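Salicylaldehyde dehydrogenase NahF (Pseudomonas putida, PDB 4JZ6) probably oxidises salicylaldehyde to salicylate with NAD(+) and water, a step in the bacterial degradation of naphthalene. Local coordinates at residues 122-127 and 168-173. Sequence-based numbering, arbitrary orientation.
Sequences ANVFRE and TAVLAA. With EDO (1,2-ethanediol), chain G.
The ethanediol, probably carried over from the crystallisation liquor, donates through O1 to OD1 of N123 at 3.0 Å; A120 O and A459 N also hydrogen-bond to the diol. Its other end, O2, lies 3.5 Å from CG2 of V124 and 4.0 Å from CG2 of V170, so the diol borders the place where the two valines meet. The side chains of V124 and V170 cross at about a right angle and touch methyl to methyl, CG2 of V124 being 3.9 Å from CG2 of V170. In V124, CG2 stands beside the backbone N while CG1 is anti to it (chi1 170°); this divides the fork, CG2 going to V170 and the diol, CG1 to the backbone carbonyl of A173. One turn further along helix 170-181, A173 offers a small methyl that points at helix 111-130 and touches both V124 and F125. CE2 of the F125 ring lies 3.6 Å from CB of A173, the methyl coming obliquely to the ring. A177 and Y178 continue the packing against V124, and V88 of helix 78-94 also touches F125. The start of helix 170-181 is tied to helix 111-130 by N117, whose OD1 accepts from the backbone N of both A169 and V170. The two segments themselves thus meet through buried apolar side chains, with the polar tie between the helices made by N117 and the diol a probable crystallisation guest at the border; V170 serves both this packing and the wall of the salicylaldehyde pocket.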
ATOM      1  N   ALA A 122       4.452  -4.410  25.686  1.00 20.62           N
ATOM      2  CA  ALA A 122       5.413  -3.492  26.279  1.00 20.71           C
ATOM      3  C   ALA A 122       6.603  -3.333  25.346  1.00 20.18           C
ATOM      4  O   ALA A 122       7.118  -2.227  25.158  1.00 20.00           O
ATOM      5  CB  ALA A 122       5.864  -3.995  27.636  1.00 21.35           C
ATOM      6  N   ASN A 123       7.030  -4.437  24.747  1.00 19.98           N
ATOM      7  CA  ASN A 123       8.174  -4.381  23.854  1.00 20.33           C
ATOM      8  C   ASN A 123       7.880  -3.606  22.568  1.00 21.14           C
ATOM      9  O   ASN A 123       8.738  -2.885  22.069  1.00 24.77           O
ATOM     10  CB  ASN A 123       8.721  -5.773  23.549  1.00 23.10           C
ATOM     11  CG  ASN A 123      10.122  -5.719  22.979  1.00 36.71           C
ATOM     12  OD1 ASN A 123      10.315  -5.782  21.764  1.00 42.50           O
ATOM     13  ND2 ASN A 123      11.110  -5.568  23.853  1.00 39.46           N
ATOM     14  N   VAL A 124       6.666  -3.746  22.040  1.00 24.78           N
ATOM     15  CA  VAL A 124       6.255  -2.961  20.882  1.00 24.24           C
ATOM     16  C   VAL A 124       6.391  -1.476  21.191  1.00 24.71           C
ATOM     17  O   VAL A 124       6.995  -0.729  20.419  1.00 24.84           O
ATOM     18  CB  VAL A 124       4.797  -3.246  20.463  1.00 24.59           C
ATOM     19  CG1 VAL A 124       4.341  -2.242  19.425  1.00 26.86           C
ATOM     20  CG2 VAL A 124       4.667  -4.645  19.912  1.00 24.49           C
ATOM     21  N   PHE A 125       5.843  -1.056  22.329  1.00 24.77           N
ATOM     22  CA  PHE A 125       5.934   0.339  22.746  1.00 19.06           C
ATOM     23  C   PHE A 125       7.375   0.792  22.935  1.00 21.17           C
ATOM     24  O   PHE A 125       7.701   1.938  22.646  1.00 21.33           O
ATOM     25  CB  PHE A 125       5.108   0.601  24.015  1.00 25.30           C
ATOM     26  CG  PHE A 125       3.665   0.907  23.734  1.00 20.02           C
ATOM     27  CD1 PHE A 125       3.273   2.189  23.388  1.00 19.71           C
ATOM     28  CD2 PHE A 125       2.703  -0.093  23.791  1.00 19.94           C
ATOM     29  CE1 PHE A 125       1.945   2.473  23.109  1.00 19.89           C
ATOM     30  CE2 PHE A 125       1.372   0.185  23.511  1.00 21.98           C
ATOM     31  CZ  PHE A 125       0.995   1.471  23.170  1.00 20.11           C
ATOM     32  N   ARG A 126       8.243  -0.092  23.413  1.00 19.18           N
ATOM     33  CA  ARG A 126       9.644   0.284  23.564  1.00 22.26           C
ATOM     34  C   ARG A 126      10.351   0.378  22.218  1.00 23.82           C
ATOM     35  O   ARG A 126      11.136   1.296  21.985  1.00 28.03           O
ATOM     36  CB  ARG A 126      10.378  -0.671  24.491  1.00 19.66           C
ATOM     37  CG  ARG A 126       9.890  -0.581  25.905  1.00 20.26           C
ATOM     38  CD  ARG A 126      10.885  -1.137  26.877  1.00 20.78           C
ATOM     39  NE  ARG A 126      10.429  -0.900  28.239  1.00 26.70           N
ATOM     40  CZ  ARG A 126       9.734  -1.774  28.955  1.00 21.82           C
ATOM     41  NH1 ARG A 126       9.426  -2.960  28.443  1.00 21.59           N
ATOM     42  NH2 ARG A 126       9.354  -1.465  30.185  1.00 25.30           N
ATOM     43  N   GLU A 127      10.061  -0.570  21.334  1.00 19.53           N
ATOM     44  CA  GLU A 127      10.628  -0.559  19.994  1.00 18.06           C
ATOM     45  C   GLU A 127      10.166   0.691  19.273  1.00 17.81           C
ATOM     46  O   GLU A 127      10.965   1.389  18.641  1.00 19.35           O
ATOM     47  CB  GLU A 127      10.192  -1.796  19.212  1.00 17.88           C
ATOM     48  CG  GLU A 127      10.914  -1.969  17.886  1.00 17.60           C
ATOM     49  CD  GLU A 127      12.382  -2.327  18.068  1.00 20.29           C
ATOM     50  OE1 GLU A 127      13.178  -2.055  17.140  1.00 17.67           O
ATOM     51  OE2 GLU A 127      12.740  -2.883  19.135  1.00 18.15           O
ATOM     52  N   THR A 168      -4.774 -10.320  21.902  1.00 22.65           N
ATOM     53  CA  THR A 168      -5.629  -9.329  22.544  1.00 22.88           C
ATOM     54  C   THR A 168      -4.940  -8.017  22.890  1.00 27.20           C
ATOM     55  O   THR A 168      -5.495  -6.940  22.672  1.00 30.53           O
ATOM     56  CB  THR A 168      -6.243  -9.905  23.820  1.00 23.92           C
ATOM     57  OG1 THR A 168      -6.591 -11.278  23.601  1.00 30.21           O
ATOM     58  CG2 THR A 168      -7.475  -9.139  24.181  1.00 24.46           C
ATOM     59  N   ALA A 169      -3.727  -8.115  23.417  1.00 23.22           N
ATOM     60  CA  ALA A 169      -2.991  -6.937  23.844  1.00 21.96           C
ATOM     61  C   ALA A 169      -2.023  -6.449  22.777  1.00 22.46           C
ATOM     62  O   ALA A 169      -2.020  -5.268  22.433  1.00 21.33           O
ATOM     63  CB  ALA A 169      -2.253  -7.225  25.131  1.00 22.24           C
ATOM     64  N   VAL A 170      -1.197  -7.352  22.256  1.00 20.83           N
ATOM     65  CA  VAL A 170      -0.126  -6.947  21.352  1.00 20.18           C
ATOM     66  C   VAL A 170      -0.646  -6.379  20.021  1.00 25.05           C
ATOM     67  O   VAL A 170      -0.035  -5.475  19.446  1.00 19.44           O
ATOM     68  CB  VAL A 170       0.907  -8.080  21.130  1.00 23.02           C
ATOM     69  CG1 VAL A 170       0.301  -9.220  20.328  1.00 25.52           C
ATOM     70  CG2 VAL A 170       2.172  -7.537  20.462  1.00 19.44           C
ATOM     71  N   LEU A 171      -1.786  -6.885  19.554  1.00 21.31           N
ATOM     72  CA  LEU A 171      -2.376  -6.405  18.306  1.00 20.51           C
ATOM     73  C   LEU A 171      -2.923  -4.985  18.448  1.00 24.03           C
ATOM     74  O   LEU A 171      -2.919  -4.200  17.500  1.00 26.07           O
ATOM     75  CB  LEU A 171      -3.465  -7.360  17.817  1.00 20.42           C
ATOM     76  CG  LEU A 171      -2.960  -8.757  17.455  1.00 20.54           C
ATOM     77  CD1 LEU A 171      -4.054  -9.570  16.779  1.00 20.78           C
ATOM     78  CD2 LEU A 171      -1.737  -8.658  16.576  1.00 19.76           C
ATOM     79  N   ALA A 172      -3.399  -4.659  19.640  1.00 24.17           N
ATOM     80  CA  ALA A 172      -3.783  -3.292  19.936  1.00 24.43           C
ATOM     81  C   ALA A 172      -2.533  -2.430  20.030  1.00 25.19           C
ATOM     82  O   ALA A 172      -2.452  -1.368  19.410  1.00 28.37           O
ATOM     83  CB  ALA A 172      -4.585  -3.224  21.243  1.00 21.40           C
ATOM     84  N   ALA A 173      -1.560  -2.901  20.809  1.00 25.10           N
ATOM     85  CA  ALA A 173      -0.327  -2.160  21.066  1.00 20.48           C
ATOM     86  C   ALA A 173       0.352  -1.718  19.779  1.00 19.18           C
ATOM     87  O   ALA A 173       0.689  -0.546  19.617  1.00 25.38           O
ATOM     88  CB  ALA A 173       0.622  -2.996  21.897  1.00 21.38           C
TER
HETATM   89  C1  EDO G 506       8.376  -8.764  20.249  1.00 61.89           C
HETATM   90  O1  EDO G 506       9.765  -8.444  20.420  1.00 59.82           O
HETATM   91  C2  EDO G 506       7.511  -7.548  20.569  1.00 59.57           C
HETATM   92  O2  EDO G 506       6.135  -7.834  20.286  1.00 55.08           O